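Local coordinates for protein E (PDB 3ZH5) that acts as a multifunctional adhesin that binds host epithelial cells and the host proteins vitronectin, laminin and plasminogen, aiding serum resistance and immune evasion, at residues A7-V12 against D89-Q94; R65-Y70 against T85-E90. All blocks are in the same frame, centred on the assembly; numbering follows the deposited sequence.

Contact 1. Residues A7-V12 against D89-Q94; sequences APPTDV and DEFWGQ
Pro8 and Phe91 carry the closest pair of CA atoms, 7.4 Å apart, where the irregular chain of 7-12 passes the loop of 89-94. This is a proline-aromatic contact at the surface: an N-terminal segment with no helix or strand laid on the loop that follows strand 79-88. Pro9 fits between Phe91 and Trp92 and touches both. Its CD stands over one face of the Phe91 ring, a CH-pi contact with CD 3.9 Å from the ring centroid and 16° off the normal. With CG anti to its carbonyl carbon (chi1 -66°), Phe91 turns its ring toward Pro9. Pro9 CG, the next ring atom, meets the pyrrole side of the indole, 3.7 Å from Trp92 NE1. The benzene side of the indole reaches farther along the segment, with Trp92 CH2 3.8 Å from Val12 CA. The indole also packs edge-to-face with Tyr26 and meets the Tyr16 ring, planes about 60° apart; Asn49 OD1 accepts from the Trp92 backbone N. Between these proline and valine contacts, the carbonyl of Asp11 comes up to the indole edge near its plane, with Asp11 O 3.2 Å from Trp92 CZ2.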
# COMPACT_ATOMS: atom_id res chain seq x y z
N ALA A 7 6.51 15.22 8.76
CA ALA A 7 5.36 15.93 8.21
C ALA A 7 4.99 15.38 6.82
O ALA A 7 5.44 15.91 5.80
CB ALA A 7 5.63 17.41 8.12
N PRO A 8 4.18 14.32 6.80
CA PRO A 8 3.69 13.66 5.58
C PRO A 8 3.08 14.66 4.61
O PRO A 8 2.24 15.46 5.03
CB PRO A 8 2.61 12.72 6.11
CG PRO A 8 3.00 12.43 7.51
CD PRO A 8 3.79 13.58 8.02
N PRO A 9 3.45 14.58 3.33
CA PRO A 9 2.96 15.59 2.38
C PRO A 9 1.44 15.62 2.28
O PRO A 9 0.78 14.57 2.34
CB PRO A 9 3.56 15.16 1.04
CG PRO A 9 4.51 13.99 1.34
CD PRO A 9 4.10 13.44 2.66
N THR A 10 0.90 16.83 2.14
CA THR A 10 -0.52 17.02 1.95
C THR A 10 -0.87 17.00 0.48
O THR A 10 -1.92 16.51 0.09
CB THR A 10 -0.99 18.39 2.48
OG1 THR A 10 -0.34 18.70 3.72
CG2 THR A 10 -2.51 18.39 2.66
N ASP A 11 0.01 17.57 -0.34
CA ASP A 11 -0.14 17.47 -1.78
C ASP A 11 0.15 16.05 -2.27
O ASP A 11 1.18 15.46 -1.92
CB ASP A 11 0.79 18.46 -2.48
CG ASP A 11 0.38 19.91 -2.25
OD1 ASP A 11 -0.79 20.16 -1.87
OD2 ASP A 11 1.24 20.79 -2.46
N VAL A 12 -0.76 15.51 -3.08
CA VAL A 12 -0.66 14.13 -3.54
C VAL A 12 0.07 14.01 -4.89
O VAL A 12 -0.30 14.64 -5.88
CB VAL A 12 -2.08 13.53 -3.69
CG1 VAL A 12 -2.02 12.07 -4.07
CG2 VAL A 12 -2.86 13.73 -2.40
N ASP A 89 13.46 5.72 2.51
CA ASP A 89 13.88 6.86 3.31
C ASP A 89 13.36 8.18 2.75
O ASP A 89 13.69 9.24 3.27
CB ASP A 89 15.41 6.89 3.44
CG ASP A 89 16.10 7.51 2.24
OD1 ASP A 89 15.50 7.50 1.14
OD2 ASP A 89 17.24 8.00 2.40
N GLU A 90 12.55 8.09 1.69
CA GLU A 90 11.81 9.26 1.17
C GLU A 90 10.32 8.93 1.16
O GLU A 90 9.95 7.76 1.22
CB GLU A 90 12.29 9.62 -0.24
CG GLU A 90 13.70 10.16 -0.31
CD GLU A 90 14.36 9.88 -1.65
OE1 GLU A 90 13.64 9.75 -2.66
OE2 GLU A 90 15.61 9.78 -1.69
N PHE A 91 9.46 9.95 1.10
CA PHE A 91 8.01 9.70 1.02
C PHE A 91 7.67 9.11 -0.34
O PHE A 91 8.49 9.11 -1.25
CB PHE A 91 7.22 11.00 1.27
CG PHE A 91 7.37 11.55 2.66
CD1 PHE A 91 6.87 10.87 3.75
CD2 PHE A 91 8.01 12.75 2.87
CE1 PHE A 91 7.02 11.36 5.02
CE2 PHE A 91 8.16 13.26 4.14
CZ PHE A 91 7.66 12.55 5.21
N TRP A 92 6.46 8.58 -0.48
CA TRP A 92 5.97 8.02 -1.75
C TRP A 92 6.68 6.71 -2.16
O TRP A 92 6.68 6.33 -3.33
CB TRP A 92 6.06 9.07 -2.87
CG TRP A 92 5.36 10.39 -2.53
CD1 TRP A 92 5.94 11.61 -2.40
CD2 TRP A 92 3.96 10.58 -2.26
NE1 TRP A 92 4.99 12.57 -2.09
CE2 TRP A 92 3.77 11.95 -1.99
CE3 TRP A 92 2.86 9.72 -2.24
CZ2 TRP A 92 2.50 12.50 -1.68
CZ3 TRP A 92 1.59 10.27 -1.93
CH2 TRP A 92 1.43 11.64 -1.65
N GLY A 93 7.23 6.01 -1.17
CA GLY A 93 7.83 4.72 -1.40
C GLY A 93 8.99 4.76 -2.40
O GLY A 93 9.05 3.94 -3.30
N GLN A 94 9.90 5.72 -2.22
CA GLN A 94 11.02 5.96 -3.13
C GLN A 94 12.26 6.16 -2.27
O GLN A 94 12.14 6.50 -1.09
CB GLN A 94 10.84 7.27 -3.91
CG GLN A 94 9.48 7.49 -4.55
CD GLN A 94 9.29 6.66 -5.80
OE1 GLN A 94 10.25 6.20 -6.41
NE2 GLN A 94 8.03 6.46 -6.17

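Contact 2. Residues R65-Y70 against T85-E90; sequences RSVRQY and TDFYDE
Ser66 and Tyr88 form a hydrogen-bonded pair of the antiparallel hairpin made by strands 64-74 and 79-88. Their bonds are Ser66 N to Tyr88 O and Tyr88 N to Ser66 O, and Arg68 and Asp86 pair likewise. A classic beta bulge ends the ladder: Tyr88 O also accepts from Arg65 N, at 2.8 Å, so two successive amides grip one carbonyl.

Side-chain bonds extend the pairing. With chi1 at 67°, Ser66 OG sits between its own N and carbonyl carbon and donates to Glu90 O at 2.7 Å, in the carbonyl plane. Gln69 NE2 reaches Thr85 OG1 at 3.1 Å, nearly straight (167°) and in the amide plane. A water donates to Arg68 O, and the Asp86 carboxylate bridges to Arg84 and Arg97.

Among the apolar contacts, Val67 CG2 lies 3.8 Å from Phe87 CD1, and Val67 CG1 presses tightly on Thr85 CG2 at 3.5 Å. On the other face Tyr88 CE1 touches Arg68 CB at 3.7 Å; the guanidinium, nearly perpendicular to that ring, makes salt bridges with Asp28 and Asp45.

Arg65, Val67 and Gln69 make backbone bonds with Leu50, Val48 and Ala46, so strand 64-74 runs between strands 41-50 and 79-88 in the antiparallel sheet.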
# COMPACT_ATOMS: atom_id res chain seq x y z
N ARG A 65 10.81 7.02 5.83
CA ARG A 65 9.70 7.97 5.75
C ARG A 65 8.44 7.40 5.10
O ARG A 65 7.35 7.94 5.27
CB ARG A 65 10.13 9.23 4.99
CG ARG A 65 11.18 10.03 5.73
CD ARG A 65 11.55 11.31 5.03
NE ARG A 65 12.73 11.90 5.66
CZ ARG A 65 12.92 13.20 5.83
NH1 ARG A 65 12.03 14.08 5.40
NH2 ARG A 65 14.03 13.62 6.43
N SER A 66 8.57 6.31 4.35
CA SER A 66 7.38 5.67 3.81
C SER A 66 7.56 4.16 3.73
O SER A 66 8.66 3.64 3.89
CB SER A 66 7.02 6.25 2.43
OG SER A 66 8.01 5.93 1.43
N VAL A 67 6.46 3.46 3.52
CA VAL A 67 6.47 2.02 3.36
C VAL A 67 5.73 1.70 2.09
O VAL A 67 4.71 2.28 1.79
CB VAL A 67 5.72 1.36 4.51
CG1 VAL A 67 5.96 -0.14 4.51
CG2 VAL A 67 6.18 1.96 5.82
N ARG A 68 6.24 0.76 1.32
CA ARG A 68 5.54 0.28 0.15
C ARG A 68 5.20 -1.19 0.39
O ARG A 68 6.07 -1.99 0.72
CB ARG A 68 6.48 0.45 -1.05
CG ARG A 68 5.93 0.08 -2.41
CD ARG A 68 6.90 0.51 -3.51
NE ARG A 68 6.89 1.94 -3.85
CZ ARG A 68 6.02 2.50 -4.68
NH1 ARG A 68 5.05 1.78 -5.22
NH2 ARG A 68 6.10 3.78 -4.96
N GLN A 69 3.94 -1.56 0.21
CA GLN A 69 3.52 -2.93 0.45
C GLN A 69 2.83 -3.50 -0.77
O GLN A 69 1.87 -2.93 -1.26
CB GLN A 69 2.56 -3.01 1.61
CG GLN A 69 3.26 -2.71 2.91
CD GLN A 69 2.36 -2.87 4.09
OE1 GLN A 69 1.26 -2.32 4.14
NE2 GLN A 69 2.82 -3.62 5.06
N TYR A 70 3.34 -4.63 -1.21
CA TYR A 70 2.78 -5.34 -2.34
C TYR A 70 1.55 -6.10 -1.93
O TYR A 70 1.62 -6.99 -1.05
CB TYR A 70 3.82 -6.32 -2.84
CG TYR A 70 3.56 -6.93 -4.21
CD1 TYR A 70 2.40 -7.65 -4.47
CD2 TYR A 70 4.47 -6.78 -5.23
CE1 TYR A 70 2.17 -8.21 -5.74
CE2 TYR A 70 4.25 -7.32 -6.49
CZ TYR A 70 3.10 -8.04 -6.73
OH TYR A 70 2.90 -8.57 -8.03
N THR A 85 6.89 -6.15 2.16
CA THR A 85 7.04 -4.82 2.70
C THR A 85 8.44 -4.32 2.50
O THR A 85 9.40 -5.02 2.76
CB THR A 85 6.77 -4.82 4.21
OG1 THR A 85 5.41 -5.17 4.45
CG2 THR A 85 7.04 -3.45 4.78
N ASP A 86 8.53 -3.09 1.99
CA ASP A 86 9.81 -2.42 1.83
C ASP A 86 9.73 -1.06 2.49
O ASP A 86 8.71 -0.36 2.37
CB ASP A 86 10.11 -2.27 0.33
CG ASP A 86 10.44 -3.60 -0.34
OD1 ASP A 86 11.55 -4.13 -0.07
OD2 ASP A 86 9.60 -4.13 -1.11
N PHE A 87 10.79 -0.67 3.18
CA PHE A 87 10.83 0.66 3.77
C PHE A 87 11.68 1.57 2.92
O PHE A 87 12.67 1.14 2.36
CB PHE A 87 11.40 0.61 5.18
CG PHE A 87 10.63 -0.27 6.11
CD1 PHE A 87 9.46 0.17 6.70
CD2 PHE A 87 11.09 -1.54 6.40
CE1 PHE A 87 8.76 -0.64 7.55
CE2 PHE A 87 10.38 -2.35 7.26
CZ PHE A 87 9.22 -1.90 7.83
N TYR A 88 11.32 2.84 2.83
CA TYR A 88 12.09 3.80 2.04
C TYR A 88 12.37 5.04 2.84
O TYR A 88 11.60 5.40 3.74
CB TYR A 88 11.34 4.16 0.77
CG TYR A 88 11.26 3.01 -0.21
CD1 TYR A 88 10.21 2.11 -0.17
CD2 TYR A 88 12.24 2.83 -1.18
CE1 TYR A 88 10.14 1.06 -1.06
CE2 TYR A 88 12.18 1.77 -2.07
CZ TYR A 88 11.13 0.89 -2.01
OH TYR A 88 11.05 -0.15 -2.90
N ASP A 89 13.46 5.72 2.51
CA ASP A 89 13.88 6.86 3.31
C ASP A 89 13.36 8.18 2.75
O ASP A 89 13.69 9.24 3.27
CB ASP A 89 15.41 6.89 3.44
CG ASP A 89 16.10 7.51 2.24
OD1 ASP A 89 15.50 7.50 1.14
OD2 ASP A 89 17.24 8.00 2.40
N GLU A 90 12.55 8.09 1.69
CA GLU A 90 11.81 9.26 1.17
C GLU A 90 10.32 8.93 1.16
O GLU A 90 9.95 7.76 1.22
CB GLU A 90 12.29 9.62 -0.24
CG GLU A 90 13.70 10.16 -0.31
CD GLU A 90 14.36 9.88 -1.65
OE1 GLU A 90 13.64 9.75 -2.66
OE2 GLU A 90 15.61 9.78 -1.69
O HOH W 1 7.16 -3.88 -1.32

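Overall arrangement
Contacts 1 and 2 have their centres about 10 Å apart and share Asp89 and Glu90, where the chain leaves strand 79-88 and turns into the loop. That loop is bound back to the hairpin: Gly93 N lies 2.7 Å from Ser66 OG and Gly93 O 3.0 Å from Arg68 NE, both probable hydrogen bonds. Ser66 OG, already bonded in contact 2, would thus have a second partner in the loop. Segment 7-12 packs on a loop that is itself tied to strand 64-74, and Pro9 and Phe91 also touch Asn49 of strand 41-50. Contact 1 lies at the surface, about 13 Å from the chain centre; contact 2 is deeper, about 9 Å from it.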